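Local coordinates for C2 toxin component I (Clostridium botulinum, PDB 2J3X), which is the ADP-ribosyltransferase component of the binary C2 toxin, a toxin known to modify actin using NAD, at residues I99-F104 and P161-T166; L109-S114 and Q134-Q139; D153-E158 and T182-L187; I193-A198 and I209-S214. The protein carries 2 engineered substitutions. All blocks are in the same frame, centred on the assembly; numbering follows the deposited sequence.

Contact 1. Residues I99-F104 and P161-T166. With SO4 (sulfate ion), chain P.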
loop_
_atom_site.group_PDB
_atom_site.type_symbol
_atom_site.label_atom_id
_atom_site.label_comp_id
_atom_site.label_asym_id
_atom_site.label_seq_id
_atom_site.Cartn_x
_atom_site.Cartn_y
_atom_site.Cartn_z
ATOM N N ILE A 99 12.266 -18.421 8.052
ATOM C CA ILE A 99 12.528 -18.268 6.619
ATOM C C ILE A 99 11.362 -18.949 5.881
ATOM O O ILE A 99 10.962 -20.059 6.227
ATOM C CB ILE A 99 13.839 -18.961 6.264
ATOM C CG1 ILE A 99 15.006 -18.209 6.967
ATOM C CG2 ILE A 99 14.064 -19.004 4.738
ATOM C CD1 ILE A 99 16.250 -18.997 6.964
ATOM N N GLY A 100 10.871 -18.324 4.812
ATOM C CA GLY A 100 9.826 -18.990 4.044
ATOM C C GLY A 100 9.405 -18.076 2.895
ATOM O O GLY A 100 10.147 -17.183 2.518
ATOM N N TYR A 101 8.243 -18.341 2.327
ATOM C CA TYR A 101 7.852 -17.744 1.052
ATOM C C TYR A 101 6.647 -16.866 1.307
ATOM O O TYR A 101 5.602 -17.360 1.806
ATOM C CB TYR A 101 7.445 -18.827 0.089
ATOM C CG TYR A 101 8.526 -19.816 -0.216
ATOM C CD1 TYR A 101 9.749 -19.391 -0.756
ATOM C CD2 TYR A 101 8.335 -21.194 0.053
ATOM C CE1 TYR A 101 10.760 -20.348 -1.088
ATOM C CE2 TYR A 101 9.370 -22.150 -0.247
ATOM C CZ TYR A 101 10.552 -21.713 -0.805
ATOM O OH TYR A 101 11.581 -22.605 -1.119
ATOM N N VAL A 102 6.754 -15.584 0.977
ATOM C CA VAL A 102 5.597 -14.713 1.202
ATOM C C VAL A 102 4.601 -14.732 0.041
ATOM O O VAL A 102 4.965 -14.957 -1.106
ATOM C CB VAL A 102 6.016 -13.246 1.556
ATOM C CG1 VAL A 102 6.538 -13.170 2.995
ATOM C CG2 VAL A 102 7.105 -12.711 0.628
ATOM N N ASN A 103 3.330 -14.510 0.343
ATOM C CA ASN A 103 2.301 -14.626 -0.702
ATOM C C ASN A 103 2.207 -13.355 -1.569
ATOM O O ASN A 103 1.282 -12.539 -1.371
ATOM C CB ASN A 103 0.972 -15.055 -0.102
ATOM C CG ASN A 103 0.437 -14.114 0.988
ATOM O OD1 ASN A 103 1.175 -13.445 1.761
ATOM N ND2 ASN A 103 -0.884 -14.116 1.102
ATOM N N PHE A 104 3.189 -13.144 -2.463
ATOM C CA PHE A 104 3.095 -12.074 -3.511
ATOM C C PHE A 104 3.016 -12.736 -4.862
ATOM O O PHE A 104 3.899 -13.567 -5.182
ATOM C CB PHE A 104 4.284 -11.113 -3.543
ATOM C CG PHE A 104 4.236 -10.068 -2.509
ATOM C CD1 PHE A 104 4.669 -10.337 -1.189
ATOM C CD2 PHE A 104 3.859 -8.778 -2.852
ATOM C CE1 PHE A 104 4.637 -9.338 -0.224
ATOM C CE2 PHE A 104 3.774 -7.797 -1.885
ATOM C CZ PHE A 104 4.172 -8.058 -0.579
ATOM N N PRO A 161 4.652 -17.915 -11.573
ATOM C CA PRO A 161 6.030 -18.063 -12.033
ATOM C C PRO A 161 7.083 -17.287 -11.229
ATOM O O PRO A 161 8.225 -17.269 -11.626
ATOM C CB PRO A 161 5.966 -17.559 -13.472
ATOM C CG PRO A 161 4.908 -16.471 -13.398
ATOM C CD PRO A 161 3.852 -17.056 -12.514
ATOM N N VAL A 162 6.670 -16.644 -10.139
ATOM C CA VAL A 162 7.642 -16.030 -9.200
ATOM C C VAL A 162 7.469 -16.608 -7.811
ATOM O O VAL A 162 6.349 -17.010 -7.403
ATOM C CB VAL A 162 7.518 -14.474 -9.142
ATOM C CG1 VAL A 162 7.609 -13.929 -10.581
ATOM C CG2 VAL A 162 6.233 -14.068 -8.415
ATOM N N ILE A 163 8.570 -16.631 -7.069
ATOM C CA ILE A 163 8.582 -17.122 -5.669
ATOM C C ILE A 163 9.305 -16.017 -4.918
ATOM O O ILE A 163 10.354 -15.597 -5.341
ATOM C CB ILE A 163 9.344 -18.466 -5.526
ATOM C CG1 ILE A 163 8.611 -19.621 -6.239
ATOM C CG2 ILE A 163 9.467 -18.882 -4.057
ATOM C CD1 ILE A 163 9.561 -20.762 -6.492
ATOM N N VAL A 164 8.728 -15.523 -3.813
ATOM C CA VAL A 164 9.373 -14.528 -3.024
ATOM C C VAL A 164 9.748 -15.087 -1.674
ATOM O O VAL A 164 8.869 -15.442 -0.910
ATOM C CB VAL A 164 8.402 -13.298 -2.842
ATOM C CG1 VAL A 164 9.094 -12.156 -2.076
ATOM C CG2 VAL A 164 7.942 -12.801 -4.249
ATOM N N LYS A 165 11.046 -15.185 -1.421
ATOM C CA LYS A 165 11.588 -15.801 -0.169
ATOM C C LYS A 165 12.100 -14.659 0.719
ATOM O O LYS A 165 12.698 -13.701 0.209
ATOM C CB LYS A 165 12.757 -16.726 -0.535
ATOM C CG LYS A 165 13.303 -17.537 0.621
ATOM C CD LYS A 165 14.387 -18.515 0.117
ATOM C CE LYS A 165 14.935 -19.302 1.234
ATOM N NZ LYS A 165 15.965 -20.224 0.583
ATOM N N THR A 166 11.802 -14.721 2.007
ATOM C CA THR A 166 12.212 -13.686 2.922
ATOM C C THR A 166 12.536 -14.303 4.280
ATOM O O THR A 166 12.323 -15.477 4.499
ATOM C CB THR A 166 11.134 -12.568 3.070
ATOM O OG1 THR A 166 11.717 -11.442 3.744
ATOM C CG2 THR A 166 9.932 -13.059 3.866
HETATM S S SO4 P . -5.327 -14.889 0.245
HETATM O O1 SO4 P . -5.446 -15.991 1.208
HETATM O O2 SO4 P . -5.832 -13.616 0.785
HETATM O O3 SO4 P . -3.922 -14.688 -0.125
HETATM O O4 SO4 P . -6.191 -15.215 -0.896
HETATM O O HOH W 1 14.214 -22.014 -1.519
HETATM O O HOH W 2 6.123 -16.550 -3.008
HETATM O O HOH W 3 4.765 -15.921 -5.271
#
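Lys-165 runs fully extended beside Ile-99, Gly-100 and Tyr-101. Its CG stands opposite the backbone N (chi1 -173°), which carries the chain slantwise past the neighbouring strand. CB lies 4.0 Å from Tyr-101 CD1, CG passes 3.7 Å from Gly-100 O, and CE rests against Ile-99 CG2. At the tip, NZ donates to a water that in turn donates to Tyr-101 OH; that hydroxyl is also hydrogen-bonded to Asp-153 OD1. A long aliphatic stem with a charged end suits this partly exposed face, since carbon packs on carbon while the ammonium reaches water.

The other face holds the buried Val-102, Val-164 and Thr-166. Val-102 CG2 meets Val-164 CG1 at 3.4 Å, tight for two methyls, and Val-102 CG1 touches the Thr-166 methyl CG2. Gly-100 and Thr-166 exchange two backbone bonds. Farther along, Val-102 N still donates to Val-164 O (2.8 Å), but a water bridges Val-102 O and Val-164 N, and another joins Phe-104 O to Val-162 O. This antiparallel strand pair, whose last direct bond gives way to two water bridges, lies in the mixed sheet of the first ADP-ribosyltransferase exoenzyme region.

Contact 2. Residues L109-S114 and Q134-Q139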
loop_
_atom_site.group_PDB
_atom_site.type_symbol
_atom_site.label_atom_id
_atom_site.label_comp_id
_atom_site.label_asym_id
_atom_site.label_seq_id
_atom_site.Cartn_x
_atom_site.Cartn_y
_atom_site.Cartn_z
ATOM N N LEU A 109 3.541 -7.381 -7.439
ATOM C CA LEU A 109 4.850 -6.753 -7.611
ATOM C C LEU A 109 4.790 -5.785 -8.784
ATOM O O LEU A 109 5.807 -5.402 -9.306
ATOM C CB LEU A 109 5.928 -7.849 -7.859
ATOM C CG LEU A 109 6.063 -8.837 -6.711
ATOM C CD1 LEU A 109 6.964 -9.998 -7.146
ATOM C CD2 LEU A 109 6.641 -8.185 -5.427
ATOM N N GLY A 110 3.575 -5.424 -9.213
ATOM C CA GLY A 110 3.430 -4.531 -10.371
ATOM C C GLY A 110 3.873 -5.078 -11.724
ATOM O O GLY A 110 4.211 -4.304 -12.628
ATOM N N ILE A 111 3.847 -6.404 -11.869
ATOM C CA ILE A 111 4.288 -7.064 -13.103
ATOM C C ILE A 111 3.088 -7.548 -13.851
ATOM O O ILE A 111 2.342 -8.447 -13.396
ATOM C CB ILE A 111 5.243 -8.262 -12.810
ATOM C CG1 ILE A 111 6.522 -7.753 -12.145
ATOM C CG2 ILE A 111 5.467 -9.126 -14.119
ATOM C CD1 ILE A 111 7.389 -9.000 -11.652
ATOM N N ASN A 112 2.861 -6.898 -14.998
ATOM C CA ASN A 112 1.712 -7.240 -15.809
ATOM C C ASN A 112 2.109 -7.929 -17.101
ATOM O O ASN A 112 1.243 -8.202 -17.915
ATOM C CB ASN A 112 0.892 -5.985 -16.133
ATOM C CG ASN A 112 0.401 -5.277 -14.863
ATOM O OD1 ASN A 112 -0.093 -5.931 -13.940
ATOM N ND2 ASN A 112 0.503 -3.958 -14.850
ATOM N N PHE A 113 3.391 -8.241 -17.256
ATOM C CA PHE A 113 3.893 -8.918 -18.470
ATOM C C PHE A 113 4.187 -10.355 -18.109
ATOM O O PHE A 113 4.285 -10.700 -16.930
ATOM C CB PHE A 113 5.163 -8.258 -19.033
ATOM C CG PHE A 113 6.244 -8.044 -18.000
ATOM C CD1 PHE A 113 7.188 -9.022 -17.721
ATOM C CD2 PHE A 113 6.303 -6.841 -17.310
ATOM C CE1 PHE A 113 8.167 -8.774 -16.742
ATOM C CE2 PHE A 113 7.276 -6.605 -16.353
ATOM C CZ PHE A 113 8.218 -7.550 -16.088
ATOM N N SER A 114 4.364 -11.197 -19.123
ATOM C CA SER A 114 4.487 -12.633 -18.875
ATOM C C SER A 114 5.929 -12.986 -18.530
ATOM O O SER A 114 6.888 -12.279 -18.906
ATOM C CB SER A 114 4.081 -13.439 -20.124
ATOM O OG SER A 114 4.771 -12.911 -21.252
ATOM N N GLN A 134 15.304 -5.117 -13.339
ATOM C CA GLN A 134 15.340 -3.665 -13.483
ATOM C C GLN A 134 14.075 -3.010 -12.905
ATOM O O GLN A 134 14.130 -1.935 -12.286
ATOM C CB GLN A 134 15.595 -3.270 -14.946
ATOM C CG GLN A 134 17.046 -3.536 -15.374
ATOM C CD GLN A 134 18.051 -2.987 -14.328
ATOM O OE1 GLN A 134 18.108 -1.778 -14.078
ATOM N NE2 GLN A 134 18.786 -3.886 -13.678
ATOM N N GLN A 135 12.929 -3.672 -13.036
ATOM C CA GLN A 135 11.702 -3.032 -12.541
ATOM C C GLN A 135 11.525 -3.169 -11.019
ATOM O O GLN A 135 11.074 -2.214 -10.342
ATOM C CB GLN A 135 10.541 -3.683 -13.249
ATOM C CG GLN A 135 9.198 -3.242 -12.762
ATOM C CD GLN A 135 8.081 -3.738 -13.679
ATOM O OE1 GLN A 135 8.220 -3.702 -14.903
ATOM N NE2 GLN A 135 6.982 -4.146 -13.087
ATOM N N ILE A 136 11.861 -4.343 -10.460
ATOM C CA ILE A 136 11.461 -4.576 -9.079
ATOM C C ILE A 136 12.547 -4.417 -7.989
ATOM O O ILE A 136 12.211 -4.280 -6.809
ATOM C CB ILE A 136 10.753 -5.953 -8.882
ATOM C CG1 ILE A 136 11.758 -7.109 -8.849
ATOM C CG2 ILE A 136 9.652 -6.248 -9.959
ATOM C CD1 ILE A 136 11.196 -8.437 -8.427
ATOM N N ILE A 137 13.819 -4.506 -8.333
ATOM C CA ILE A 137 14.866 -4.538 -7.266
ATOM C C ILE A 137 14.899 -3.176 -6.600
ATOM O O ILE A 137 14.871 -2.151 -7.273
ATOM C CB ILE A 137 16.265 -4.871 -7.877
ATOM C CG1 ILE A 137 16.258 -6.329 -8.393
ATOM C CG2 ILE A 137 17.393 -4.638 -6.874
ATOM C CD1 ILE A 137 15.911 -7.246 -7.384
ATOM N N ASN A 138 14.888 -3.185 -5.272
ATOM C CA ASN A 138 14.839 -1.991 -4.450
ATOM C C ASN A 138 13.541 -1.147 -4.586
ATOM O O ASN A 138 13.492 0.017 -4.165
ATOM C CB ASN A 138 16.035 -1.109 -4.726
ATOM C CG ASN A 138 16.519 -0.438 -3.488
ATOM O OD1 ASN A 138 16.063 -0.762 -2.388
ATOM N ND2 ASN A 138 17.422 0.524 -3.633
ATOM N N GLN A 139 12.516 -1.709 -5.219
ATOM C CA GLN A 139 11.191 -1.116 -5.140
ATOM C C GLN A 139 10.504 -1.698 -3.918
ATOM O O GLN A 139 10.915 -2.753 -3.414
ATOM C CB GLN A 139 10.369 -1.453 -6.408
ATOM C CG GLN A 139 8.968 -0.784 -6.405
ATOM C CD GLN A 139 9.062 0.712 -6.266
ATOM O OE1 GLN A 139 9.022 1.251 -5.155
ATOM N NE2 GLN A 139 9.253 1.398 -7.397
#
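Gln-135, Ile-136 and Leu-109 give up the most surface here, and the glutamine reaches farthest across. With CG opposite the backbone N (chi1 174°) and the chain extended beyond it, Gln-135 carries its amide from the last turn of the helix to the loop 109-114. NE2 lies 2.8 Å from Gly-110 O, but the N-H is bent to 115°, so the bond is weak despite its short length. The other end of the same amide, OE1, sits in the ring plane at the edge of Phe-113, 3.4 Å from CE2. Ring and amide planes stand 82° apart, nearly perpendicular. The amide thus gives its N-H to a carbonyl while its oxygen meets the slightly positive C-H rim of the ring, a division of labour that glutamine can perform. One face of the same ring is covered by Ile-111 CG2, 3.6 Å above its centre.

Ile-136, by contrast, brings only hydrocarbon. Its branch methyl CG2 packs on Ile-111 CD1 at 3.9 Å and lies 4.0 Å from Leu-109 O, the atom by which Leu-109 comes closest. Gly-110, with its positive phi, takes a backbone shape that glycine adopts without strain, and its carbonyl meets the glutamine.

Phe-113 also makes a cation-pi contact with Lys-131, one helical turn before Gln-135. The contact fastens the loop after strand 98-102 to the end of helix 126-136, where Ile-136 rests on Pro-195 of strand 191-203 and, together with Leu-109, on Tyr-141 of strand 141-143.

Contact 3. Residues D153-E158 and T182-L187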
loop_
_atom_site.group_PDB
_atom_site.type_symbol
_atom_site.label_atom_id
_atom_site.label_comp_id
_atom_site.label_asym_id
_atom_site.label_seq_id
_atom_site.Cartn_x
_atom_site.Cartn_y
_atom_site.Cartn_z
ATOM N N ASP A 153 8.162 -26.091 0.380
ATOM C CA ASP A 153 7.845 -25.909 -1.068
ATOM C C ASP A 153 6.419 -26.334 -1.417
ATOM O O ASP A 153 5.966 -26.076 -2.546
ATOM C CB ASP A 153 8.845 -26.609 -1.993
ATOM C CG ASP A 153 10.196 -25.967 -1.994
ATOM O OD1 ASP A 153 10.472 -25.014 -1.229
ATOM O OD2 ASP A 153 11.023 -26.459 -2.798
ATOM N N ASN A 154 5.705 -26.991 -0.491
ATOM C CA ASN A 154 4.288 -27.281 -0.721
ATOM C C ASN A 154 3.470 -26.006 -0.859
ATOM O O ASN A 154 2.352 -26.030 -1.405
ATOM C CB ASN A 154 3.701 -28.175 0.384
ATOM C CG ASN A 154 4.157 -29.604 0.259
ATOM O OD1 ASN A 154 4.775 -29.983 -0.740
ATOM N ND2 ASN A 154 3.899 -30.402 1.275
ATOM N N SER A 155 4.035 -24.890 -0.381
ATOM C CA SER A 155 3.379 -23.609 -0.460
ATOM C C SER A 155 3.490 -22.978 -1.830
ATOM O O SER A 155 2.727 -22.076 -2.113
ATOM C CB SER A 155 3.915 -22.634 0.587
ATOM O OG SER A 155 3.466 -23.047 1.879
ATOM N N ILE A 156 4.409 -23.458 -2.674
ATOM C CA ILE A 156 4.592 -22.876 -4.004
ATOM C C ILE A 156 3.461 -23.304 -4.935
ATOM O O ILE A 156 3.240 -24.506 -5.107
ATOM C CB ILE A 156 5.951 -23.264 -4.574
ATOM C CG1 ILE A 156 7.065 -22.725 -3.681
ATOM C CG2 ILE A 156 6.098 -22.775 -6.051
ATOM C CD1 ILE A 156 8.421 -23.344 -4.009
ATOM N N ASN A 157 2.720 -22.333 -5.481
ATOM C CA ASN A 157 1.730 -22.581 -6.529
ATOM C C ASN A 157 2.478 -22.673 -7.856
ATOM O O ASN A 157 3.033 -21.677 -8.317
ATOM C CB ASN A 157 0.764 -21.395 -6.560
ATOM C CG ASN A 157 -0.366 -21.574 -7.570
ATOM O OD1 ASN A 157 -0.248 -22.336 -8.544
ATOM N ND2 ASN A 157 -1.482 -20.876 -7.325
ATOM N N GLU A 158 2.505 -23.861 -8.475
ATOM C CA GLU A 158 3.304 -24.086 -9.684
ATOM C C GLU A 158 2.857 -23.173 -10.828
ATOM O O GLU A 158 3.639 -22.869 -11.739
ATOM C CB GLU A 158 3.228 -25.554 -10.140
ATOM C CG GLU A 158 1.875 -26.005 -10.728
ATOM C CD GLU A 158 1.866 -27.470 -11.174
ATOM O OE1 GLU A 158 2.796 -28.212 -10.809
ATOM O OE2 GLU A 158 0.917 -27.892 -11.882
ATOM N N THR A 182 0.158 -27.802 3.577
ATOM C CA THR A 182 0.939 -26.585 3.815
ATOM C C THR A 182 0.903 -26.130 5.263
ATOM O O THR A 182 -0.091 -26.298 5.979
ATOM C CB THR A 182 0.540 -25.343 2.948
ATOM O OG1 THR A 182 -0.713 -24.839 3.381
ATOM C CG2 THR A 182 0.528 -25.646 1.435
ATOM N N VAL A 183 1.988 -25.470 5.652
ATOM C CA VAL A 183 2.068 -24.844 6.954
ATOM C C VAL A 183 2.551 -23.413 6.731
ATOM O O VAL A 183 3.497 -23.209 5.972
ATOM C CB VAL A 183 3.077 -25.619 7.852
ATOM C CG1 VAL A 183 3.030 -25.082 9.295
ATOM C CG2 VAL A 183 2.763 -27.107 7.809
ATOM N N SER A 184 1.937 -22.439 7.401
ATOM C CA SER A 184 2.293 -21.031 7.177
ATOM C C SER A 184 2.265 -20.226 8.465
ATOM O O SER A 184 1.500 -20.521 9.405
ATOM C CB SER A 184 1.322 -20.348 6.175
ATOM O OG SER A 184 1.293 -21.036 4.946
ATOM N N LEU A 185 3.097 -19.217 8.522
ATOM C CA LEU A 185 2.901 -18.197 9.577
ATOM C C LEU A 185 1.917 -17.165 9.028
ATOM O O LEU A 185 1.828 -16.963 7.822
ATOM C CB LEU A 185 4.180 -17.464 9.945
ATOM C CG LEU A 185 5.444 -18.302 10.258
ATOM C CD1 LEU A 185 6.564 -17.474 10.771
ATOM C CD2 LEU A 185 5.070 -19.426 11.272
ATOM N N LEU A 186 1.232 -16.495 9.939
ATOM C CA LEU A 186 0.391 -15.368 9.586
ATOM C C LEU A 186 1.034 -14.182 10.281
ATOM O O LEU A 186 1.305 -14.246 11.490
ATOM C CB LEU A 186 -1.034 -15.607 10.136
ATOM C CG LEU A 186 -2.002 -14.512 9.639
ATOM C CD1 LEU A 186 -2.166 -14.570 8.131
ATOM C CD2 LEU A 186 -3.336 -14.690 10.341
ATOM N N LEU A 187 1.277 -13.093 9.553
ATOM C CA LEU A 187 1.891 -11.909 10.171
ATOM C C LEU A 187 0.947 -10.703 9.994
ATOM O O LEU A 187 -0.009 -10.788 9.218
ATOM C CB LEU A 187 3.272 -11.589 9.564
ATOM C CG LEU A 187 4.207 -12.770 9.334
ATOM C CD1 LEU A 187 5.440 -12.218 8.600
ATOM C CD2 LEU A 187 4.622 -13.383 10.656
HETATM O O HOH W 4 3.978 -25.212 3.428
#
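Thr-182 lays its methyl CG2 over one face of the flat peptide group that joins Asn-154 to Ser-155. The methyl stands above the plane near its oxygen end, 3.4 Å from Asn-154 O and 3.7 Å from Asn-154 C. The side-chain amide of Asn-154 is the second flat group. The side chain of Asn-154 meets Thr-182 through CB, 4.2 Å from Thr-182 CG2, while its amide turns elsewhere, with ND2 hydrogen-bonded to Glu-181 O, just before the strand.

Threonine suits the place because its two branches do different work. A chi1 of 71° holds OG1 between the backbone N and the carbonyl carbon, leaving CG2 opposite the carbonyl carbon and pressed on the peptide; OG1 finds its own hydrogen bond elsewhere.

Ser-155 completes the contact from the end of a short 3-10 turn, which is closed by Ile-156 N bonding to Asp-153 O. Its OG lies 3.9 Å from Thr-182 CB, a plain van der Waals contact. The same OG binds a water at 2.7 Å, and this water accepts the N-H of Val-183 at 3.0 Å. Serine's short hydroxyl puts OG where one water can span to the backbone at the start of the strand.

Chemically, the two segments share no direct hydrogen bond. A methyl on a peptide face and one shared water join them, with a neighbouring asparagine bond holding the turn close to the strand, as fits a small contact at the protein surface where solvent can take part.

Contact 4. Residues I193-A198 and I209-S214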
loop_
_atom_site.group_PDB
_atom_site.type_symbol
_atom_site.label_atom_id
_atom_site.label_comp_id
_atom_site.label_asym_id
_atom_site.label_seq_id
_atom_site.Cartn_x
_atom_site.Cartn_y
_atom_site.Cartn_z
ATOM N N ILE A 193 7.518 -5.758 1.001
ATOM C CA ILE A 193 8.696 -6.537 0.574
ATOM C C ILE A 193 9.504 -5.630 -0.351
ATOM O O ILE A 193 8.934 -4.968 -1.219
ATOM C CB ILE A 193 8.276 -7.804 -0.140
ATOM C CG1 ILE A 193 7.794 -8.845 0.867
ATOM C CG2 ILE A 193 9.498 -8.486 -0.773
ATOM C CD1 ILE A 193 9.010 -9.546 1.687
ATOM N N ILE A 194 10.823 -5.613 -0.148
ATOM C CA ILE A 194 11.770 -4.947 -1.027
ATOM C C ILE A 194 12.638 -6.035 -1.709
ATOM O O ILE A 194 13.487 -6.665 -1.055
ATOM C CB ILE A 194 12.668 -4.016 -0.240
ATOM C CG1 ILE A 194 11.846 -2.949 0.495
ATOM C CG2 ILE A 194 13.676 -3.323 -1.209
ATOM C CD1 ILE A 194 12.705 -2.070 1.438
ATOM N N PRO A 195 12.386 -6.303 -2.995
ATOM C CA PRO A 195 13.172 -7.361 -3.679
ATOM C C PRO A 195 14.624 -6.893 -3.698
ATOM O O PRO A 195 14.898 -5.730 -4.002
ATOM C CB PRO A 195 12.593 -7.324 -5.113
ATOM C CG PRO A 195 11.135 -6.946 -4.854
ATOM C CD PRO A 195 11.322 -5.756 -3.887
ATOM N N GLU A 196 15.531 -7.793 -3.315
ATOM C CA GLU A 196 16.958 -7.465 -3.290
ATOM C C GLU A 196 17.752 -8.175 -4.378
ATOM O O GLU A 196 18.775 -7.619 -4.824
ATOM C CB GLU A 196 17.540 -7.784 -1.908
ATOM C CG GLU A 196 16.793 -7.055 -0.737
ATOM C CD GLU A 196 17.071 -5.568 -0.609
ATOM O OE1 GLU A 196 17.810 -4.990 -1.459
ATOM O OE2 GLU A 196 16.535 -4.950 0.363
ATOM N N SER A 197 17.266 -9.336 -4.822
ATOM C CA SER A 197 17.910 -10.091 -5.917
ATOM C C SER A 197 16.888 -11.007 -6.554
ATOM O O SER A 197 15.867 -11.293 -5.966
ATOM C CB SER A 197 19.089 -10.940 -5.418
ATOM O OG SER A 197 18.658 -11.872 -4.459
ATOM N N ALA A 198 17.181 -11.439 -7.774
ATOM C CA ALA A 198 16.294 -12.348 -8.480
ATOM C C ALA A 198 17.132 -13.250 -9.360
ATOM O O ALA A 198 18.061 -12.771 -10.037
ATOM C CB ALA A 198 15.328 -11.553 -9.349
ATOM N N ILE A 209 11.102 -17.357 -11.378
ATOM C CA ILE A 209 12.021 -16.338 -10.883
ATOM C C ILE A 209 11.931 -16.380 -9.338
ATOM O O ILE A 209 10.857 -16.163 -8.753
ATOM C CB ILE A 209 11.672 -14.937 -11.404
ATOM C CG1 ILE A 209 11.959 -14.871 -12.929
ATOM C CG2 ILE A 209 12.565 -13.848 -10.689
ATOM C CD1 ILE A 209 11.572 -13.511 -13.584
ATOM N N LEU A 210 13.074 -16.672 -8.692
ATOM C CA LEU A 210 13.161 -16.725 -7.223
ATOM C C LEU A 210 13.706 -15.373 -6.806
ATOM O O LEU A 210 14.815 -14.972 -7.177
ATOM C CB LEU A 210 14.113 -17.846 -6.789
ATOM C CG LEU A 210 14.397 -17.942 -5.282
ATOM C CD1 LEU A 210 13.095 -18.287 -4.479
ATOM C CD2 LEU A 210 15.514 -19.030 -5.108
ATOM N N ILE A 211 12.906 -14.686 -6.010
ATOM C CA ILE A 211 13.230 -13.346 -5.549
ATOM C C ILE A 211 13.539 -13.430 -4.081
ATOM O O ILE A 211 12.734 -13.977 -3.300
ATOM C CB ILE A 211 12.031 -12.391 -5.762
ATOM C CG1 ILE A 211 11.685 -12.284 -7.252
ATOM C CG2 ILE A 211 12.296 -11.005 -5.048
ATOM C CD1 ILE A 211 10.255 -11.785 -7.494
ATOM N N GLU A 212 14.696 -12.902 -3.688
ATOM C CA GLU A 212 14.990 -12.712 -2.254
ATOM C C GLU A 212 14.537 -11.301 -1.888
ATOM O O GLU A 212 15.002 -10.313 -2.466
ATOM C CB GLU A 212 16.498 -12.789 -1.990
ATOM C CG GLU A 212 17.163 -14.071 -2.439
ATOM C CD GLU A 212 16.625 -15.331 -1.739
ATOM O OE1 GLU A 212 16.129 -15.236 -0.578
ATOM O OE2 GLU A 212 16.733 -16.420 -2.374
ATOM N N GLY A 213 13.616 -11.215 -0.942
ATOM C CA GLY A 213 13.102 -9.888 -0.515
ATOM C C GLY A 213 13.326 -9.611 0.941
ATOM O O GLY A 213 13.360 -10.549 1.766
ATOM N N SER A 214 13.433 -8.330 1.288
ATOM C CA SER A 214 13.533 -7.951 2.703
ATOM C C SER A 214 12.184 -7.515 3.161
ATOM O O SER A 214 11.524 -6.753 2.477
ATOM C CB SER A 214 14.462 -6.719 2.948
ATOM O OG SER A 214 15.750 -7.038 2.532
HETATM O O HOH W 5 17.246 -14.671 -5.776
#
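A classic beta bulge interrupts the hairpin of strands 191-203 and 206-216: Glu-196 and Ser-197 both face Glu-212. Glu-212 O receives two backbone N-H groups, a straight one from Glu-196 N at 2.7 Å and a weak one from Ser-197 N at 3.4 Å. Glu-212 N returns a bond to Ser-197 O at 3.0 Å. The extra residue shifts the register by one, and Glu-196 takes the helix-like psi of -27° usual for the first bulge residue, which brings both N-H groups to the same carbonyl. Before the bulge, Ile-194 and Ser-214 pair regularly through two backbone bonds.

Pro-195 precedes the bulge at a non-hydrogen-bonded position opposite Gly-213, so its lack of an N-H costs no bond across the pair. Gly-213 also suits its place, because Ile-193 CG2 lies 3.9 Å from Gly-213 CA and occupies the space a side chain would need. On the buried face, Pro-195 CB packs on Ile-211 CG2 at 3.7 Å, and the small Ala-198 CB fits against Ile-209 CG2 at 3.8 Å. The face of Ser-197, Glu-212 and Ser-214 is more polar: Ser-197 OG lies 3.3 Å from Glu-212 CG, and a water donates to Leu-210 O while bonding weakly to Ser-197 OG. The bent chain of Glu-196 brings OE2 to 3.1 Å from Ser-214 OG.

Helix 126-136 covers the apolar face, with Leu-129 on Ala-198, Val-132 on Ile-209 and Ile-136 on Ile-211. At the sheet's next strand, 162-168, Thr-166 OG1 bonds to Gly-213 O; beyond the other edge, Ile-193 pairs with Tyr-141 of strand 141-143.

Overall arrangement
Contacts 1 and 2 are buried, contact 4 partly so, and contact 3 is at the surface. Contacts 1 and 4 lie in one sheet as neighbours, their centres about 8 Å apart, and both rest on antiparallel backbone bonding; contact 1 opens into waters, contact 4 absorbs an extra residue. Contact 2 joins a loop to a helix end, trading backbone pairing for hydrocarbon and one weak amide bond; it backs onto contact 4 through Asn-138 N and Pro-195 O, and onto contact 1 where Phe-104 meets Leu-109. Contact 3 reaches the same sheet two strands beyond 98-102, away from the hairpin of contact 4, and touches contact 1 through Ile-156 and Ile-163.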